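Local coordinates for protein EXOU (Pseudomonas aeruginosa, PDB 4AKX) that acts as a phospholipase toxin of the patatin-like family, delivered by the type III secretion system with SpcU, probably its chaperone, as complex partner, at residues A490-A501 with D511-L521. Sequence-based numbering, arbitrary orientation.
Sequences AFTELTVAIVSA and DEAMRSALQRL
Leu494 is the bump in the middle: its side chain drops into a hollow framed by Met514, Ala517, Leu518 and Leu521. With CG anti to the backbone N (chi1 178°), the side chain leans across the groove, and Leu494 CD1 lies 4.2 Å from Leu518 CG. The favour is returned one step along, where selenomethionine Met514 fills the hollow between Leu494, Ala497, Ile498 and Ala501. Its chain runs past the Ala497 methyl and bends at the selenium; Met514 SE lies 4.0 Å from Ile498 CG1, and its CE turns to the Ala501 methyl. Alanines let the backbones close in: Ala517 CB rests 3.7 Å from Leu494 CA, and the axes come within 8.5 Å. At the far end Leu521 fits between Ala490 and Phe491, with CD2 over one ring face, offset toward the rim; Leu534 and Leu538 pack against Phe491. Along the outer margin Glu493 reaches out extended and meets Arg520 at about a right angle, Glu493 OE2 lying at the guanidinium edge in a salt bridge to Arg520 NE (3.4 Å) whose N-H...O bond is weak. Interlocking knobs-into-holes between neighbouring helices running at 164° typify an antiparallel helical hairpin, here in the middle helical domain of ExoU.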
loop_
_atom_site.group_PDB
_atom_site.type_symbol
_atom_site.label_atom_id
_atom_site.label_comp_id
_atom_site.label_asym_id
_atom_site.label_seq_id
_atom_site.Cartn_x
_atom_site.Cartn_y
_atom_site.Cartn_z
ATOM N N ALA B 490 -46.333 -29.491 13.341
ATOM C CA ALA B 490 -45.336 -29.756 14.379
ATOM C C ALA B 490 -45.059 -28.546 15.227
ATOM O O ALA B 490 -44.739 -28.684 16.396
ATOM C CB ALA B 490 -44.056 -30.220 13.763
ATOM N N PHE B 491 -45.189 -27.364 14.633
ATOM C CA PHE B 491 -44.960 -26.126 15.324
ATOM C C PHE B 491 -46.092 -25.785 16.266
ATOM O O PHE B 491 -45.860 -25.187 17.322
ATOM C CB PHE B 491 -44.829 -25.032 14.328
ATOM C CG PHE B 491 -43.472 -24.917 13.734
ATOM C CD1 PHE B 491 -42.340 -24.981 14.532
ATOM C CD2 PHE B 491 -43.324 -24.632 12.400
ATOM C CE1 PHE B 491 -41.083 -24.783 13.986
ATOM C CE2 PHE B 491 -42.078 -24.418 11.854
ATOM C CZ PHE B 491 -40.956 -24.516 12.634
ATOM N N THR B 492 -47.318 -26.133 15.897
ATOM C CA THR B 492 -48.418 -26.002 16.855
ATOM C C THR B 492 -48.253 -27.015 17.983
ATOM O O THR B 492 -48.493 -26.711 19.174
ATOM C CB THR B 492 -49.771 -26.239 16.169
ATOM O OG1 THR B 492 -49.981 -25.216 15.193
ATOM C CG2 THR B 492 -50.911 -26.244 17.179
ATOM N N GLU B 493 -47.867 -28.233 17.587
ATOM C CA GLU B 493 -47.808 -29.375 18.501
ATOM C C GLU B 493 -46.780 -29.046 19.599
ATOM O O GLU B 493 -47.027 -29.235 20.795
ATOM C CB GLU B 493 -47.458 -30.643 17.711
ATOM C CG GLU B 493 -47.232 -31.897 18.539
ATOM C CD GLU B 493 -46.748 -33.099 17.700
ATOM O OE1 GLU B 493 -46.846 -33.049 16.441
ATOM O OE2 GLU B 493 -46.254 -34.100 18.296
ATOM N N LEU B 494 -45.680 -28.429 19.167
ATOM C CA LEU B 494 -44.648 -27.944 20.055
ATOM C C LEU B 494 -45.113 -26.822 20.946
ATOM O O LEU B 494 -44.594 -26.657 22.023
ATOM C CB LEU B 494 -43.454 -27.469 19.250
ATOM C CG LEU B 494 -42.279 -26.883 20.023
ATOM C CD1 LEU B 494 -41.646 -27.939 20.901
ATOM C CD2 LEU B 494 -41.251 -26.319 19.039
ATOM N N THR B 495 -46.041 -26.008 20.466
ATOM C CA THR B 495 -46.516 -24.851 21.239
ATOM C C THR B 495 -47.463 -25.283 22.350
ATOM O O THR B 495 -47.424 -24.729 23.465
ATOM C CB THR B 495 -47.184 -23.814 20.335
ATOM O OG1 THR B 495 -46.257 -23.452 19.310
ATOM C CG2 THR B 495 -47.545 -22.597 21.105
ATOM N N VAL B 496 -48.284 -26.293 22.051
ATOM C CA VAL B 496 -49.143 -26.921 23.057
ATOM C C VAL B 496 -48.316 -27.476 24.189
ATOM O O VAL B 496 -48.735 -27.456 25.324
ATOM C CB VAL B 496 -49.909 -28.095 22.450
ATOM C CG1 VAL B 496 -50.676 -28.849 23.510
ATOM C CG2 VAL B 496 -50.807 -27.606 21.353
ATOM N N ALA B 497 -47.158 -28.025 23.853
ATOM C CA ALA B 497 -46.237 -28.548 24.840
ATOM C C ALA B 497 -45.674 -27.439 25.760
ATOM O O ALA B 497 -45.932 -27.431 26.992
ATOM C CB ALA B 497 -45.126 -29.298 24.141
ATOM N N ILE B 498 -44.958 -26.493 25.162
ATOM C CA ILE B 498 -44.470 -25.355 25.890
ATOM C C ILE B 498 -45.530 -24.798 26.832
ATOM O O ILE B 498 -45.236 -24.587 27.998
ATOM C CB ILE B 498 -43.924 -24.224 24.979
ATOM C CG1 ILE B 498 -42.645 -24.643 24.276
ATOM C CG2 ILE B 498 -43.555 -22.998 25.806
ATOM C CD1 ILE B 498 -42.410 -23.844 23.041
ATOM N N VAL B 499 -46.756 -24.574 26.346
ATOM C CA VAL B 499 -47.794 -23.917 27.173
ATOM C C VAL B 499 -48.254 -24.786 28.342
ATOM O O VAL B 499 -48.264 -24.331 29.485
ATOM C CB VAL B 499 -49.016 -23.398 26.349
ATOM C CG1 VAL B 499 -50.161 -23.008 27.268
ATOM C CG2 VAL B 499 -48.630 -22.211 25.470
ATOM N N SER B 500 -48.590 -26.041 28.062
ATOM C CA SER B 500 -49.071 -26.970 29.101
ATOM C C SER B 500 -48.005 -27.289 30.146
ATOM O O SER B 500 -48.318 -27.784 31.225
ATOM C CB SER B 500 -49.537 -28.268 28.472
ATOM O OG SER B 500 -48.429 -29.117 28.260
ATOM N N ALA B 501 -46.745 -27.023 29.801
ATOM C CA ALA B 501 -45.621 -27.171 30.730
ATOM C C ALA B 501 -45.555 -26.037 31.780
ATOM O O ALA B 501 -45.226 -26.266 32.957
ATOM C CB ALA B 501 -44.318 -27.267 29.949
ATOM N N ASP B 511 -39.915 -31.731 29.046
ATOM C CA ASP B 511 -40.780 -32.907 29.035
ATOM C C ASP B 511 -40.767 -33.701 27.714
ATOM O O ASP B 511 -40.318 -33.216 26.659
ATOM C CB ASP B 511 -42.236 -32.460 29.327
ATOM C CG ASP B 511 -42.755 -31.350 28.332
ATOM O OD1 ASP B 511 -42.312 -31.309 27.145
ATOM O OD2 ASP B 511 -43.622 -30.529 28.737
ATOM N N GLU B 512 -41.369 -34.882 27.759
ATOM C CA GLU B 512 -41.469 -35.731 26.592
ATOM C C GLU B 512 -42.211 -35.099 25.389
ATOM O O GLU B 512 -41.787 -35.264 24.238
ATOM C CB GLU B 512 -42.105 -37.057 26.970
ATOM C CG GLU B 512 -41.931 -38.126 25.905
ATOM C CD GLU B 512 -43.239 -38.920 25.705
ATOM O OE1 GLU B 512 -44.025 -39.033 26.689
ATOM O OE2 GLU B 512 -43.477 -39.429 24.565
ATOM N N ALA B 513 -43.326 -34.418 25.653
ATOM C CA ALA B 513 -44.159 -33.840 24.591
ATOM C C ALA B 513 -43.371 -32.879 23.702
ATOM O O ALA B 513 -43.508 -32.917 22.478
ATOM C CB ALA B 513 -45.375 -33.146 25.176
HETATM N N MSE B 514 -42.519 -32.044 24.296
HETATM C CA MSE B 514 -41.654 -31.195 23.481
HETATM C C MSE B 514 -40.672 -32.057 22.710
HETATM O O MSE B 514 -40.430 -31.838 21.503
HETATM C CB MSE B 514 -40.910 -30.175 24.318
HETATM C CG MSE B 514 -41.894 -29.428 25.192
HETATM SE SE MSE B 514 -41.023 -27.889 26.064
HETATM C CE MSE B 514 -40.978 -28.574 27.908
ATOM N N ARG B 515 -40.104 -33.056 23.379
ATOM C CA ARG B 515 -39.167 -33.915 22.711
ATOM C C ARG B 515 -39.791 -34.512 21.464
ATOM O O ARG B 515 -39.153 -34.572 20.407
ATOM C CB ARG B 515 -38.645 -34.993 23.641
ATOM C CG ARG B 515 -37.352 -34.586 24.329
ATOM C CD ARG B 515 -37.031 -35.536 25.462
ATOM N NE ARG B 515 -36.506 -34.856 26.640
ATOM C CZ ARG B 515 -36.613 -35.336 27.880
ATOM N NH1 ARG B 515 -37.246 -36.491 28.095
ATOM N NH2 ARG B 515 -36.101 -34.653 28.909
ATOM N N SER B 516 -41.059 -34.894 21.573
ATOM C CA SER B 516 -41.748 -35.583 20.510
ATOM C C SER B 516 -41.933 -34.678 19.331
ATOM O O SER B 516 -41.813 -35.109 18.171
ATOM C CB SER B 516 -43.084 -36.030 20.994
ATOM O OG SER B 516 -42.893 -36.819 22.138
ATOM N N ALA B 517 -42.241 -33.418 19.614
ATOM C CA ALA B 517 -42.462 -32.462 18.545
ATOM C C ALA B 517 -41.132 -32.072 17.969
ATOM O O ALA B 517 -41.019 -31.897 16.775
ATOM C CB ALA B 517 -43.201 -31.237 19.052
ATOM N N LEU B 518 -40.115 -31.908 18.815
ATOM C CA LEU B 518 -38.787 -31.633 18.288
ATOM C C LEU B 518 -38.297 -32.799 17.426
ATOM O O LEU B 518 -37.617 -32.592 16.405
ATOM C CB LEU B 518 -37.810 -31.297 19.397
ATOM C CG LEU B 518 -38.039 -29.932 20.000
ATOM C CD1 LEU B 518 -37.429 -29.790 21.368
ATOM C CD2 LEU B 518 -37.478 -28.893 19.040
ATOM N N GLN B 519 -38.731 -34.009 17.778
ATOM C CA GLN B 519 -38.484 -35.180 16.926
ATOM C C GLN B 519 -39.183 -35.115 15.581
ATOM O O GLN B 519 -38.694 -35.649 14.597
ATOM C CB GLN B 519 -38.842 -36.458 17.650
ATOM C CG GLN B 519 -37.855 -36.698 18.761
ATOM C CD GLN B 519 -38.172 -37.891 19.605
ATOM O OE1 GLN B 519 -39.209 -38.512 19.454
ATOM N NE2 GLN B 519 -37.260 -38.230 20.495
ATOM N N ARG B 520 -40.339 -34.469 15.548
ATOM C CA ARG B 520 -41.115 -34.453 14.344
ATOM C C ARG B 520 -40.530 -33.439 13.411
ATOM O O ARG B 520 -40.527 -33.624 12.188
ATOM C CB ARG B 520 -42.573 -34.143 14.642
ATOM C CG ARG B 520 -43.392 -35.386 14.860
ATOM C CD ARG B 520 -44.866 -35.072 15.001
ATOM N NE ARG B 520 -45.544 -36.155 15.708
ATOM C CZ ARG B 520 -45.767 -37.354 15.188
ATOM N NH1 ARG B 520 -45.369 -37.632 13.952
ATOM N NH2 ARG B 520 -46.380 -38.280 15.908
ATOM N N LEU B 521 -40.013 -32.368 14.002
ATOM C CA LEU B 521 -39.337 -31.323 13.258
ATOM C C LEU B 521 -38.011 -31.841 12.768
ATOM O O LEU B 521 -37.683 -31.642 11.600
ATOM C CB LEU B 521 -39.093 -30.104 14.127
ATOM C CG LEU B 521 -40.319 -29.308 14.519
ATOM C CD1 LEU B 521 -39.887 -28.131 15.386
ATOM C CD2 LEU B 521 -40.977 -28.842 13.239
#